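Local coordinates for uncharacterized protein AF0587 (Archaeoglobus fulgidus DSM 4304, PDB 2Q07) that is of unknown function but, as the C-terminal part of an archaeosine synthase type 1 family protein ending in a PUA domain, probably binds RNA during tRNA modification, at residues K203-V208 with Y218-A223; V32-C37 with V116-T121; D237-G242 with N266-G271; R15-R20 with L177-G182. All blocks are in the same frame, centred on the assembly; numbering follows the deposited sequence.

Contact 1 of 4, residues K203-V208 with Y218-A223; sequences KRLARV and YEKIAA
Tyr218 sets its CG beside the backbone N and anti to the carbonyl carbon (chi1 -59°), while Arg204 tucks its own CG between backbone N and carbonyl carbon (chi1 53°); together these rotations lay the arginine's methylene over the phenol. Arg204 CG stands 3.9 Å from the centroid of the Tyr218 ring, displaced toward the rim, in a CH-pi contact. Past that methylene the arginine bends twice, and its guanidinium makes a salt bridge with Glu197. The backbone passes the edge of the same ring, Ala206 N lying 3.7 Å from Tyr218 CD1. Farther out, Tyr218 OH comes within 3.4 Å of Arg207 CD. With an alanine at Tyr218, the Arg204 methylene would probably lose the face it rests on, leaving that side chain held mainly through Glu197. The site is a classic beta bulge, Leu205 and Ala206 both facing Leu198, in strand 203-209 of the antiparallel pre-PUA sheet. There the chain turns a corner and offers Leu205 O to the start of helix 219-227: Tyr218 N, at the N-cap position, donates to Leu205 O over 3.1 Å from well above the carbonyl plane. Ile221 CD1 packs against the same carbonyl, 3.5 Å from Leu205 O, and against Ala206 CB. Lys220 crosses the Leu205 side chain toward the Arg204 carbonyl, but its modelled distance, NZ to Arg204 O 2.3 Å, is too short to trust in detail.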
loop_
_atom_site.group_PDB
_atom_site.type_symbol
_atom_site.label_atom_id
_atom_site.label_comp_id
_atom_site.label_asym_id
_atom_site.label_seq_id
_atom_site.Cartn_x
_atom_site.Cartn_y
_atom_site.Cartn_z
ATOM N N LYS A 203 2.435 19.200 -13.691
ATOM C CA LYS A 203 3.488 18.193 -13.695
ATOM C C LYS A 203 3.147 17.090 -12.695
ATOM O O LYS A 203 2.533 17.348 -11.660
ATOM C CB LYS A 203 4.820 18.846 -13.308
ATOM C CG LYS A 203 5.223 20.045 -14.178
ATOM C CD LYS A 203 5.614 19.630 -15.606
ATOM C CE LYS A 203 6.802 18.665 -15.611
ATOM N NZ LYS A 203 7.293 18.270 -16.978
ATOM N N ARG A 204 3.538 15.859 -12.994
ATOM C CA ARG A 204 3.250 14.763 -12.076
ATOM C C ARG A 204 4.249 14.701 -10.933
ATOM O O ARG A 204 5.441 14.948 -11.108
ATOM C CB ARG A 204 3.218 13.432 -12.820
ATOM C CG ARG A 204 4.440 13.155 -13.645
ATOM C CD ARG A 204 4.038 12.704 -15.033
ATOM N NE ARG A 204 3.599 11.313 -15.084
ATOM C CZ ARG A 204 3.222 10.707 -16.205
ATOM N NH1 ARG A 204 3.223 11.377 -17.352
ATOM N NH2 ARG A 204 2.882 9.424 -16.194
ATOM N N LEU A 205 3.741 14.369 -9.753
ATOM C CA LEU A 205 4.555 14.258 -8.555
ATOM C C LEU A 205 4.929 12.801 -8.350
ATOM O O LEU A 205 6.020 12.480 -7.880
ATOM C CB LEU A 205 3.757 14.752 -7.340
ATOM C CG LEU A 205 3.279 16.208 -7.381
ATOM C CD1 LEU A 205 2.351 16.516 -6.205
ATOM C CD2 LEU A 205 4.488 17.110 -7.340
ATOM N N ALA A 206 4.004 11.920 -8.703
ATOM C CA ALA A 206 4.206 10.494 -8.558
ATOM C C ALA A 206 3.169 9.759 -9.397
ATOM O O ALA A 206 2.196 10.356 -9.864
ATOM C CB ALA A 206 4.067 10.102 -7.075
ATOM N N ARG A 207 3.394 8.473 -9.617
ATOM C CA ARG A 207 2.456 7.656 -10.369
ATOM C C ARG A 207 2.678 6.185 -10.040
ATOM O O ARG A 207 3.779 5.770 -9.673
ATOM C CB ARG A 207 2.601 7.880 -11.885
ATOM C CG ARG A 207 3.710 7.096 -12.533
ATOM C CD ARG A 207 3.607 7.129 -14.050
ATOM N NE ARG A 207 4.692 6.369 -14.662
ATOM C CZ ARG A 207 4.906 5.073 -14.453
ATOM N NH1 ARG A 207 4.106 4.389 -13.650
ATOM N NH2 ARG A 207 5.931 4.462 -15.031
ATOM N N VAL A 208 1.611 5.406 -10.153
ATOM C CA VAL A 208 1.683 3.983 -9.873
ATOM C C VAL A 208 2.365 3.288 -11.052
ATOM O O VAL A 208 2.008 3.520 -12.201
ATOM C CB VAL A 208 0.259 3.392 -9.671
ATOM C CG1 VAL A 208 0.346 1.904 -9.379
ATOM C CG2 VAL A 208 -0.454 4.127 -8.540
ATOM N N TYR A 218 8.818 11.882 -8.939
ATOM C CA TYR A 218 9.489 12.839 -9.804
ATOM C C TYR A 218 10.276 13.926 -9.072
ATOM O O TYR A 218 10.620 13.748 -7.913
ATOM C CB TYR A 218 8.482 13.396 -10.807
ATOM C CG TYR A 218 7.893 12.255 -11.623
ATOM C CD1 TYR A 218 6.746 11.583 -11.191
ATOM C CD2 TYR A 218 8.549 11.770 -12.751
ATOM C CE1 TYR A 218 6.272 10.454 -11.861
ATOM C CE2 TYR A 218 8.086 10.635 -13.431
ATOM C CZ TYR A 218 6.949 9.985 -12.977
ATOM O OH TYR A 218 6.499 8.861 -13.616
ATOM N N GLU A 219 10.556 15.043 -9.738
ATOM C CA GLU A 219 11.395 16.097 -9.158
ATOM C C GLU A 219 11.142 16.668 -7.766
ATOM O O GLU A 219 12.033 16.644 -6.922
ATOM C CB GLU A 219 11.525 17.274 -10.134
ATOM C CG GLU A 219 12.828 18.053 -9.925
ATOM C CD GLU A 219 12.902 19.358 -10.712
ATOM O OE1 GLU A 219 12.377 19.412 -11.845
ATOM O OE2 GLU A 219 13.508 20.323 -10.200
ATOM N N LYS A 220 9.951 17.200 -7.530
ATOM C CA LYS A 220 9.620 17.813 -6.245
ATOM C C LYS A 220 9.782 16.877 -5.056
ATOM O O LYS A 220 10.340 17.266 -4.028
ATOM C CB LYS A 220 8.188 18.360 -6.266
ATOM C CG LYS A 220 7.658 18.650 -7.659
ATOM C CD LYS A 220 7.511 17.341 -8.440
ATOM C CE LYS A 220 7.188 17.548 -9.892
ATOM N NZ LYS A 220 7.326 16.247 -10.591
ATOM N N ILE A 221 9.300 15.644 -5.190
ATOM C CA ILE A 221 9.404 14.685 -4.100
ATOM C C ILE A 221 10.843 14.257 -3.870
ATOM O O ILE A 221 11.306 14.268 -2.738
ATOM C CB ILE A 221 8.531 13.432 -4.349
ATOM C CG1 ILE A 221 7.058 13.843 -4.388
ATOM C CG2 ILE A 221 8.775 12.406 -3.257
ATOM C CD1 ILE A 221 6.083 12.687 -4.420
ATOM N N ALA A 222 11.530 13.874 -4.945
ATOM C CA ALA A 222 12.933 13.472 -4.876
ATOM C C ALA A 222 13.730 14.609 -4.228
ATOM O O ALA A 222 14.645 14.364 -3.436
ATOM C CB ALA A 222 13.471 13.190 -6.292
ATOM N N ALA A 223 13.371 15.843 -4.581
ATOM C CA ALA A 223 14.020 17.040 -4.046
ATOM C C ALA A 223 13.793 17.095 -2.543
ATOM O O ALA A 223 14.711 17.377 -1.776
ATOM C CB ALA A 223 13.448 18.297 -4.708
#

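Contact 2 of 4, residues V32-C37 with V116-T121; sequences VLLLPC and VVAHVT
Parallel pairing inside an alpha/beta sheet joins Val32, Leu33 and Leu34 to Val116, Val117 and Ala118, strand 31-36 being the central strand and 115-118 its neighbour in a domain whose family is grouped with the UDG-like proteins. Val117 straddles Leu33 in the usual parallel fashion: Val117 N donates to Val32 O at 2.9 Å, and Leu34 N to Val117 O at 2.8 Å in an almost straight bond (178°). His119 N then reaches Leu34 O over 2.9 Å, more bent. On one face Leu33 and Val117 lie together under Leu156 of helix 150-160. On the other, Val32 and Val116 stand side by side, and Leu34 CD1 presses to 3.4 Å from Val116 CG1, a tight fit beside Ala118 and Val128 of helix 123-132. His119 is the centre of an inverse gamma turn. Its CB lies 3.8 Å from Leu33 CD1, and with CG anti to the backbone N (chi1 -158°) the imidazole bonds Val147 O and Thr142 OG1. Pro36 and Val120 slide past each other, Val120 CG1 coming 3.5 Å from Pro36 N. The proline nitrogen carries no hydrogen, and Pro36 CD sits 3.6 Å from His119 O; together with the turn at His119 this probably helps to end the pairing, so beyond Leu34 O the two chains meet by packing, while both imidazole nitrogens are satisfied in the buried interior.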
loop_
_atom_site.group_PDB
_atom_site.type_symbol
_atom_site.label_atom_id
_atom_site.label_comp_id
_atom_site.label_asym_id
_atom_site.label_seq_id
_atom_site.Cartn_x
_atom_site.Cartn_y
_atom_site.Cartn_z
ATOM N N VAL A 32 -14.627 -1.018 9.886
ATOM C CA VAL A 32 -13.837 -1.646 8.835
ATOM C C VAL A 32 -14.610 -2.805 8.211
ATOM O O VAL A 32 -15.153 -3.660 8.916
ATOM C CB VAL A 32 -12.476 -2.172 9.351
ATOM C CG1 VAL A 32 -12.685 -3.234 10.430
ATOM C CG2 VAL A 32 -11.678 -2.752 8.191
ATOM N N LEU A 33 -14.655 -2.817 6.885
ATOM C CA LEU A 33 -15.336 -3.855 6.128
ATOM C C LEU A 33 -14.349 -4.945 5.686
ATOM O O LEU A 33 -13.329 -4.646 5.048
ATOM C CB LEU A 33 -15.991 -3.224 4.896
ATOM C CG LEU A 33 -16.694 -4.155 3.919
ATOM C CD1 LEU A 33 -17.832 -4.865 4.630
ATOM C CD2 LEU A 33 -17.202 -3.337 2.732
ATOM N N LEU A 34 -14.635 -6.198 6.028
ATOM C CA LEU A 34 -13.770 -7.305 5.628
ATOM C C LEU A 34 -14.366 -7.956 4.378
ATOM O O LEU A 34 -15.572 -8.234 4.318
ATOM C CB LEU A 34 -13.635 -8.333 6.764
ATOM C CG LEU A 34 -13.233 -7.782 8.139
ATOM C CD1 LEU A 34 -13.044 -8.933 9.118
ATOM C CD2 LEU A 34 -11.951 -6.965 8.019
ATOM N N LEU A 35 -13.510 -8.199 3.387
ATOM C CA LEU A 35 -13.923 -8.766 2.119
ATOM C C LEU A 35 -13.060 -9.943 1.664
ATOM O O LEU A 35 -11.912 -10.088 2.071
ATOM C CB LEU A 35 -13.890 -7.675 1.046
ATOM C CG LEU A 35 -14.787 -6.469 1.314
ATOM C CD1 LEU A 35 -14.416 -5.330 0.383
ATOM C CD2 LEU A 35 -16.239 -6.890 1.139
ATOM N N PRO A 36 -13.607 -10.791 0.785
ATOM C CA PRO A 36 -12.824 -11.936 0.316
ATOM C C PRO A 36 -11.865 -11.522 -0.799
ATOM O O PRO A 36 -12.142 -10.586 -1.552
ATOM C CB PRO A 36 -13.901 -12.889 -0.174
ATOM C CG PRO A 36 -14.865 -11.947 -0.820
ATOM C CD PRO A 36 -14.948 -10.786 0.171
ATOM N N CYS A 37 -10.725 -12.200 -0.891
ATOM C CA CYS A 37 -9.789 -11.884 -1.958
ATOM C C CYS A 37 -10.424 -12.412 -3.242
ATOM O O CYS A 37 -11.393 -13.165 -3.193
ATOM C CB CYS A 37 -8.430 -12.550 -1.711
ATOM S SG CYS A 37 -8.508 -14.338 -1.508
ATOM N N VAL A 116 -16.308 -4.157 13.301
ATOM C CA VAL A 116 -15.771 -4.934 12.196
ATOM C C VAL A 116 -16.942 -5.624 11.489
ATOM O O VAL A 116 -17.645 -6.426 12.099
ATOM C CB VAL A 116 -14.788 -6.037 12.708
ATOM C CG1 VAL A 116 -14.326 -6.929 11.549
ATOM C CG2 VAL A 116 -13.604 -5.410 13.400
ATOM N N VAL A 117 -17.172 -5.286 10.219
ATOM C CA VAL A 117 -18.227 -5.918 9.447
ATOM C C VAL A 117 -17.591 -6.976 8.553
ATOM O O VAL A 117 -16.932 -6.652 7.557
ATOM C CB VAL A 117 -18.972 -4.918 8.532
ATOM C CG1 VAL A 117 -20.089 -5.635 7.827
ATOM C CG2 VAL A 117 -19.499 -3.756 9.338
ATOM N N ALA A 118 -17.791 -8.239 8.907
ATOM C CA ALA A 118 -17.225 -9.344 8.145
ATOM C C ALA A 118 -18.120 -9.775 6.984
ATOM O O ALA A 118 -19.028 -10.578 7.165
ATOM C CB ALA A 118 -16.971 -10.526 9.069
ATOM N N HIS A 119 -17.861 -9.250 5.792
ATOM C CA HIS A 119 -18.667 -9.622 4.640
ATOM C C HIS A 119 -17.962 -10.728 3.877
ATOM O O HIS A 119 -17.484 -10.532 2.759
ATOM C CB HIS A 119 -18.900 -8.433 3.717
ATOM C CG HIS A 119 -20.102 -8.592 2.844
ATOM N ND1 HIS A 119 -21.389 -8.542 3.336
ATOM C CD2 HIS A 119 -20.216 -8.851 1.521
ATOM C CE1 HIS A 119 -22.244 -8.763 2.354
ATOM N NE2 HIS A 119 -21.558 -8.955 1.243
ATOM N N VAL A 120 -17.914 -11.897 4.496
ATOM C CA VAL A 120 -17.241 -13.049 3.919
ATOM C C VAL A 120 -17.954 -14.315 4.363
ATOM O O VAL A 120 -18.746 -14.291 5.309
ATOM C CB VAL A 120 -15.784 -13.116 4.407
ATOM C CG1 VAL A 120 -14.981 -11.969 3.835
ATOM C CG2 VAL A 120 -15.756 -13.051 5.924
ATOM N N THR A 121 -17.656 -15.425 3.697
ATOM C CA THR A 121 -18.289 -16.693 4.029
ATOM C C THR A 121 -17.296 -17.842 4.117
ATOM O O THR A 121 -16.128 -17.695 3.767
ATOM C CB THR A 121 -19.362 -17.067 2.980
ATOM O OG1 THR A 121 -18.752 -17.140 1.685
ATOM C CG2 THR A 121 -20.484 -16.026 2.955
#

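Contact 3 of 4, residues D237-G242 with N266-G271; sequences DFEVKG and NSRIFG
Asp237 and Ser267 supply a hydrogen bond, Glu239 and Arg268 a salt bridge, and between these polar links lie a shared water and a small apolar contact. In the first, Ser267 OG donates to Asp237 OD2 at 2.8 Å and meets the syn lone pair of that oxygen. In the second, Arg268 NH1 meets Glu239 OE2 at 2.7 Å; the carboxylate and guanidinium planes stand 79° apart, which makes this a single-pronged ion pair instead of a flat two-bond one. The water is held from both sides: it donates to Phe238 O at 2.9 Å and accepts from Asn266 ND2, which also bonds Gly236 O. The opposite end of the same amide serves the turn itself. With Asn266 CG between its backbone N and carbonyl carbon (chi1 54°), OD1 folds back to accept from Arg268 N, 2.9 Å from Asn266 OD1, and from Ile269 N, arriving from the other face of the amide plane: an Asx turn extended to an Asx motif. The apolar part is Val240 CG2 against Ile269 CD1, 3.8 Å apart, backed by Val293. Here the hairpin turn between strands 261-265 and 270-275 of the PUA domain meets the loop after strand 232-235. The salt bridge and the serine-carboxylate bond lie at an exposed surface, where water can probably compete for them, whereas Asn266, engaged at both ends of its amide, is likely to fix the shape of the turn and its link to the loop.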
loop_
_atom_site.group_PDB
_atom_site.type_symbol
_atom_site.label_atom_id
_atom_site.label_comp_id
_atom_site.label_asym_id
_atom_site.label_seq_id
_atom_site.Cartn_x
_atom_site.Cartn_y
_atom_site.Cartn_z
ATOM N N ASP A 237 31.379 12.430 -9.429
ATOM C CA ASP A 237 31.113 13.450 -10.435
ATOM C C ASP A 237 31.294 12.932 -11.860
ATOM O O ASP A 237 32.194 13.373 -12.577
ATOM C CB ASP A 237 32.037 14.651 -10.226
ATOM C CG ASP A 237 31.430 15.705 -9.327
ATOM O OD1 ASP A 237 31.153 15.403 -8.150
ATOM O OD2 ASP A 237 31.233 16.843 -9.806
ATOM N N PHE A 238 30.437 12.002 -12.266
ATOM C CA PHE A 238 30.487 11.442 -13.609
ATOM C C PHE A 238 29.124 11.598 -14.287
ATOM O O PHE A 238 28.108 11.791 -13.614
ATOM C CB PHE A 238 30.891 9.966 -13.542
ATOM C CG PHE A 238 30.112 9.170 -12.530
ATOM C CD1 PHE A 238 28.860 8.654 -12.842
ATOM C CD2 PHE A 238 30.622 8.963 -11.251
ATOM C CE1 PHE A 238 28.127 7.940 -11.895
ATOM C CE2 PHE A 238 29.900 8.255 -10.298
ATOM C CZ PHE A 238 28.652 7.742 -10.617
ATOM N N GLU A 239 29.109 11.525 -15.616
ATOM C CA GLU A 239 27.873 11.651 -16.384
ATOM C C GLU A 239 27.042 10.392 -16.146
ATOM O O GLU A 239 27.464 9.299 -16.511
ATOM C CB GLU A 239 28.181 11.768 -17.882
ATOM C CG GLU A 239 29.242 12.804 -18.257
ATOM C CD GLU A 239 28.763 14.239 -18.114
ATOM O OE1 GLU A 239 27.755 14.603 -18.764
ATOM O OE2 GLU A 239 29.402 15.005 -17.358
ATOM N N VAL A 240 25.867 10.534 -15.541
ATOM C CA VAL A 240 25.033 9.365 -15.274
ATOM C C VAL A 240 24.304 8.897 -16.532
ATOM O O VAL A 240 23.702 9.696 -17.242
ATOM C CB VAL A 240 23.997 9.648 -14.158
ATOM C CG1 VAL A 240 23.102 8.433 -13.957
ATOM C CG2 VAL A 240 24.718 9.998 -12.855
ATOM N N LYS A 241 24.371 7.595 -16.790
ATOM C CA LYS A 241 23.738 6.987 -17.952
ATOM C C LYS A 241 23.272 5.550 -17.695
ATOM O O LYS A 241 24.056 4.604 -17.788
ATOM C CB LYS A 241 24.702 6.993 -19.143
ATOM C CG LYS A 241 25.068 8.384 -19.634
ATOM C CD LYS A 241 25.707 8.362 -21.012
ATOM C CE LYS A 241 25.993 9.785 -21.479
ATOM N NZ LYS A 241 26.477 9.860 -22.887
ATOM N N GLY A 242 21.995 5.392 -17.369
ATOM C CA GLY A 242 21.452 4.067 -17.135
ATOM C C GLY A 242 21.858 3.355 -15.857
ATOM O O GLY A 242 20.997 2.988 -15.059
ATOM N N ASN A 266 25.002 14.458 -6.831
ATOM C CA ASN A 266 26.383 14.937 -6.777
ATOM C C ASN A 266 26.326 16.463 -6.883
ATOM O O ASN A 266 25.265 17.053 -6.689
ATOM C CB ASN A 266 27.279 14.334 -7.871
ATOM C CG ASN A 266 26.734 14.507 -9.266
ATOM O OD1 ASN A 266 26.161 15.536 -9.614
ATOM N ND2 ASN A 266 26.945 13.498 -10.090
ATOM N N SER A 267 27.445 17.107 -7.195
ATOM C CA SER A 267 27.472 18.564 -7.269
ATOM C C SER A 267 26.738 19.201 -8.450
ATOM O O SER A 267 26.532 20.416 -8.463
ATOM C CB SER A 267 28.921 19.058 -7.269
ATOM O OG SER A 267 29.555 18.736 -8.495
ATOM N N ARG A 268 26.337 18.404 -9.437
ATOM C CA ARG A 268 25.657 18.971 -10.598
ATOM C C ARG A 268 24.249 18.436 -10.851
ATOM O O ARG A 268 23.456 19.083 -11.533
ATOM C CB ARG A 268 26.493 18.761 -11.864
ATOM C CG ARG A 268 26.544 17.314 -12.327
ATOM C CD ARG A 268 26.919 17.194 -13.800
ATOM N NE ARG A 268 28.274 17.657 -14.089
ATOM C CZ ARG A 268 28.830 17.613 -15.296
ATOM N NH1 ARG A 268 28.145 17.129 -16.325
ATOM N NH2 ARG A 268 30.070 18.051 -15.480
ATOM N N ILE A 269 23.934 17.263 -10.314
ATOM C CA ILE A 269 22.614 16.692 -10.528
ATOM C C ILE A 269 22.134 15.800 -9.397
ATOM O O ILE A 269 22.882 15.443 -8.481
ATOM C CB ILE A 269 22.565 15.801 -11.808
ATOM C CG1 ILE A 269 23.472 14.584 -11.622
ATOM C CG2 ILE A 269 23.015 16.581 -13.035
ATOM C CD1 ILE A 269 23.294 13.524 -12.682
ATOM N N PHE A 270 20.857 15.455 -9.479
ATOM C CA PHE A 270 20.254 14.522 -8.552
ATOM C C PHE A 270 19.232 13.780 -9.396
ATOM O O PHE A 270 18.769 14.299 -10.412
ATOM C CB PHE A 270 19.639 15.227 -7.333
ATOM C CG PHE A 270 18.407 16.029 -7.616
ATOM C CD1 PHE A 270 17.148 15.532 -7.276
ATOM C CD2 PHE A 270 18.502 17.313 -8.142
ATOM C CE1 PHE A 270 16.008 16.301 -7.448
ATOM C CE2 PHE A 270 17.371 18.098 -8.319
ATOM C CZ PHE A 270 16.119 17.595 -7.971
ATOM N N GLY A 271 18.930 12.545 -9.016
ATOM C CA GLY A 271 17.979 11.771 -9.786
ATOM C C GLY A 271 17.231 10.708 -9.006
ATOM O O GLY A 271 17.335 10.611 -7.784
HETATM O O HOH W 1 26.661 14.219 -12.862
#

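Contact 4 of 4, residues R15-R20 with L177-G182; sequences RYFFER and LSYQFG
One face of the Tyr179 ring carries the aliphatic part of Arg20, whose CG lies 3.7 Å from the ring centroid in a CH-pi contact, offset toward the rim. The phenol oxygen of that ring comes to the edge of the Phe17 ring, Tyr179 OH being 3.5 Å from Phe17 CD1, and touches the Phe17 backbone as well. Tyr16, with Arg20 CB over one of its faces toward the rim, approaches obliquely, CE2 lying 3.9 Å from Tyr179 OH. The Arg20 guanidinium, also flat, is turned 70° from the phenol plane and has Tyr179 O at its edge. A chain that starts with CG anti to the backbone N (chi1 180°) and bends at the next bond lets one arginine do both jobs, its methylene over the ring and its tip beyond it. Arg20 NE donates to Tyr179 O at 2.7 Å, in the carbonyl plane and on a lone pair. Arg20 NH2 adds two weak bonds, 3.0 Å to Tyr179 O and 2.8 Å to Ser178 O. These carbonyls belong to the last turn of helix 168-181, where the partial negative charge of a helix C-terminus would probably suit a cation. A methionine in place of Arg20 would probably strip Tyr179 O of this charged donor and loosen the helix end from its neighbour. The helical segments 16-20 and 177-181 cross at 117° with axes 11.2 Å apart, too distant for close ridges-into-grooves packing; long side chains bridge the gap, and an arginine at a helix C-terminus links a helix of the DUF5591 family region to one of the pre-PUA region.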
loop_
_atom_site.group_PDB
_atom_site.type_symbol
_atom_site.label_atom_id
_atom_site.label_comp_id
_atom_site.label_asym_id
_atom_site.label_seq_id
_atom_site.Cartn_x
_atom_site.Cartn_y
_atom_site.Cartn_z
ATOM N N ARG A 15 6.663 -10.742 5.306
ATOM C CA ARG A 15 7.052 -10.387 6.706
ATOM C C ARG A 15 7.293 -8.884 6.743
ATOM O O ARG A 15 6.764 -8.170 7.598
ATOM C CB ARG A 15 8.340 -11.114 7.114
ATOM C CG ARG A 15 8.412 -12.570 6.676
ATOM C CD ARG A 15 8.757 -12.693 5.195
ATOM N NE ARG A 15 8.569 -14.052 4.695
ATOM C CZ ARG A 15 9.249 -15.112 5.124
ATOM N NH1 ARG A 15 10.170 -14.975 6.069
ATOM N NH2 ARG A 15 9.004 -16.313 4.613
ATOM N N TYR A 16 8.098 -8.420 5.794
ATOM C CA TYR A 16 8.426 -7.007 5.681
ATOM C C TYR A 16 7.180 -6.204 5.344
ATOM O O TYR A 16 6.915 -5.157 5.943
ATOM C CB TYR A 16 9.467 -6.783 4.583
ATOM C CG TYR A 16 9.762 -5.319 4.372
ATOM C CD1 TYR A 16 10.332 -4.556 5.389
ATOM C CD2 TYR A 16 9.448 -4.686 3.162
ATOM C CE1 TYR A 16 10.585 -3.202 5.218
ATOM C CE2 TYR A 16 9.698 -3.324 2.978
ATOM C CZ TYR A 16 10.267 -2.591 4.014
ATOM O OH TYR A 16 10.523 -1.248 3.855
ATOM N N PHE A 17 6.426 -6.706 4.371
ATOM C CA PHE A 17 5.199 -6.058 3.935
ATOM C C PHE A 17 4.259 -5.867 5.123
ATOM O O PHE A 17 3.751 -4.771 5.360
ATOM C CB PHE A 17 4.504 -6.912 2.874
ATOM C CG PHE A 17 3.131 -6.419 2.509
ATOM C CD1 PHE A 17 2.969 -5.235 1.789
ATOM C CD2 PHE A 17 1.999 -7.110 2.930
ATOM C CE1 PHE A 17 1.699 -4.745 1.500
ATOM C CE2 PHE A 17 0.718 -6.628 2.646
ATOM C CZ PHE A 17 0.568 -5.445 1.930
ATOM N N PHE A 18 4.030 -6.952 5.858
ATOM C CA PHE A 18 3.150 -6.939 7.018
ATOM C C PHE A 18 3.533 -5.901 8.055
ATOM O O PHE A 18 2.695 -5.114 8.504
ATOM C CB PHE A 18 3.139 -8.315 7.682
ATOM C CG PHE A 18 2.113 -9.251 7.121
ATOM C CD1 PHE A 18 2.421 -10.586 6.904
ATOM C CD2 PHE A 18 0.824 -8.800 6.825
ATOM C CE1 PHE A 18 1.469 -11.467 6.402
ATOM C CE2 PHE A 18 -0.135 -9.674 6.324
ATOM C CZ PHE A 18 0.190 -11.012 6.112
ATOM N N GLU A 19 4.803 -5.897 8.427
ATOM C CA GLU A 19 5.287 -4.977 9.439
ATOM C C GLU A 19 5.290 -3.520 9.011
ATOM O O GLU A 19 4.926 -2.641 9.791
ATOM C CB GLU A 19 6.683 -5.410 9.899
ATOM C CG GLU A 19 6.645 -6.665 10.780
ATOM C CD GLU A 19 8.006 -7.074 11.318
ATOM O OE1 GLU A 19 8.042 -7.806 12.334
ATOM O OE2 GLU A 19 9.036 -6.680 10.729
ATOM N N ARG A 20 5.686 -3.265 7.769
ATOM C CA ARG A 20 5.736 -1.902 7.266
ATOM C C ARG A 20 4.340 -1.346 7.026
ATOM O O ARG A 20 4.071 -0.179 7.317
ATOM C CB ARG A 20 6.561 -1.846 5.981
ATOM C CG ARG A 20 6.676 -0.469 5.367
ATOM C CD ARG A 20 7.236 0.534 6.347
ATOM N NE ARG A 20 7.435 1.830 5.716
ATOM C CZ ARG A 20 7.959 2.885 6.329
ATOM N NH1 ARG A 20 8.337 2.801 7.598
ATOM N NH2 ARG A 20 8.114 4.025 5.669
ATOM N N LEU A 177 3.086 6.340 -0.465
ATOM C CA LEU A 177 4.174 7.278 -0.206
ATOM C C LEU A 177 4.721 7.012 1.201
ATOM O O LEU A 177 5.935 6.960 1.428
ATOM C CB LEU A 177 3.645 8.711 -0.299
ATOM C CG LEU A 177 3.562 9.312 -1.699
ATOM C CD1 LEU A 177 2.986 10.729 -1.623
ATOM C CD2 LEU A 177 4.972 9.340 -2.308
ATOM N N SER A 178 3.799 6.839 2.143
ATOM C CA SER A 178 4.136 6.559 3.532
ATOM C C SER A 178 4.923 5.252 3.601
ATOM O O SER A 178 6.001 5.189 4.184
ATOM C CB SER A 178 2.846 6.453 4.351
ATOM O OG SER A 178 3.111 6.318 5.733
ATOM N N TYR A 179 4.373 4.214 2.977
ATOM C CA TYR A 179 5.003 2.901 2.937
ATOM C C TYR A 179 6.456 2.982 2.426
ATOM O O TYR A 179 7.403 2.592 3.113
ATOM C CB TYR A 179 4.184 1.980 2.018
ATOM C CG TYR A 179 4.639 0.538 1.997
ATOM C CD1 TYR A 179 4.055 -0.408 2.838
ATOM C CD2 TYR A 179 5.672 0.123 1.154
ATOM C CE1 TYR A 179 4.484 -1.726 2.847
ATOM C CE2 TYR A 179 6.114 -1.200 1.154
ATOM C CZ TYR A 179 5.514 -2.116 2.007
ATOM O OH TYR A 179 5.951 -3.413 2.040
ATOM N N GLN A 180 6.613 3.505 1.218
ATOM C CA GLN A 180 7.921 3.611 0.569
ATOM C C GLN A 180 8.907 4.642 1.096
ATOM O O GLN A 180 10.106 4.375 1.139
ATOM C CB GLN A 180 7.726 3.859 -0.923
ATOM C CG GLN A 180 6.956 2.772 -1.631
ATOM C CD GLN A 180 6.589 3.161 -3.044
ATOM O OE1 GLN A 180 7.447 3.547 -3.832
ATOM N NE2 GLN A 180 5.309 3.050 -3.376
ATOM N N PHE A 181 8.417 5.807 1.503
ATOM C CA PHE A 181 9.307 6.871 1.963
ATOM C C PHE A 181 9.034 7.434 3.349
ATOM O O PHE A 181 9.810 8.255 3.842
ATOM C CB PHE A 181 9.274 8.030 0.957
ATOM C CG PHE A 181 9.436 7.599 -0.468
ATOM C CD1 PHE A 181 8.369 7.695 -1.360
ATOM C CD2 PHE A 181 10.645 7.080 -0.920
ATOM C CE1 PHE A 181 8.498 7.284 -2.675
ATOM C CE2 PHE A 181 10.789 6.661 -2.244
ATOM C CZ PHE A 181 9.713 6.763 -3.121
ATOM N N GLY A 182 7.938 7.019 3.978
ATOM C CA GLY A 182 7.640 7.529 5.299
ATOM C C GLY A 182 7.276 8.998 5.268
ATOM O O GLY A 182 7.554 9.729 6.219
#

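Overall arrangement
The four contacts trace the elongated chain from one end to the other. Contact 2, within the sheet of the first domain, and contact 3, at the outer edge of the PUA domain, have centres about 49 Å apart and lie on opposite sides of the chain's centre. Contact 4 sits between them, its centre about 8 Å from that of the chain. It touches contact 1 through Leu177 CD2 and Ile221 CD1, 4.1 Å apart, so helix 168-181, a part of contact 4, packs against helix 219-227 of contact 1. Contact 1 in turn meets contact 3 where Phe270 CE1 packs 3.9 Å from Ala223 N. Contacts 4, 1 and 3 thus form a continuous series, whereas contact 2 stands about 12 Å from contact 4 at their nearest atoms.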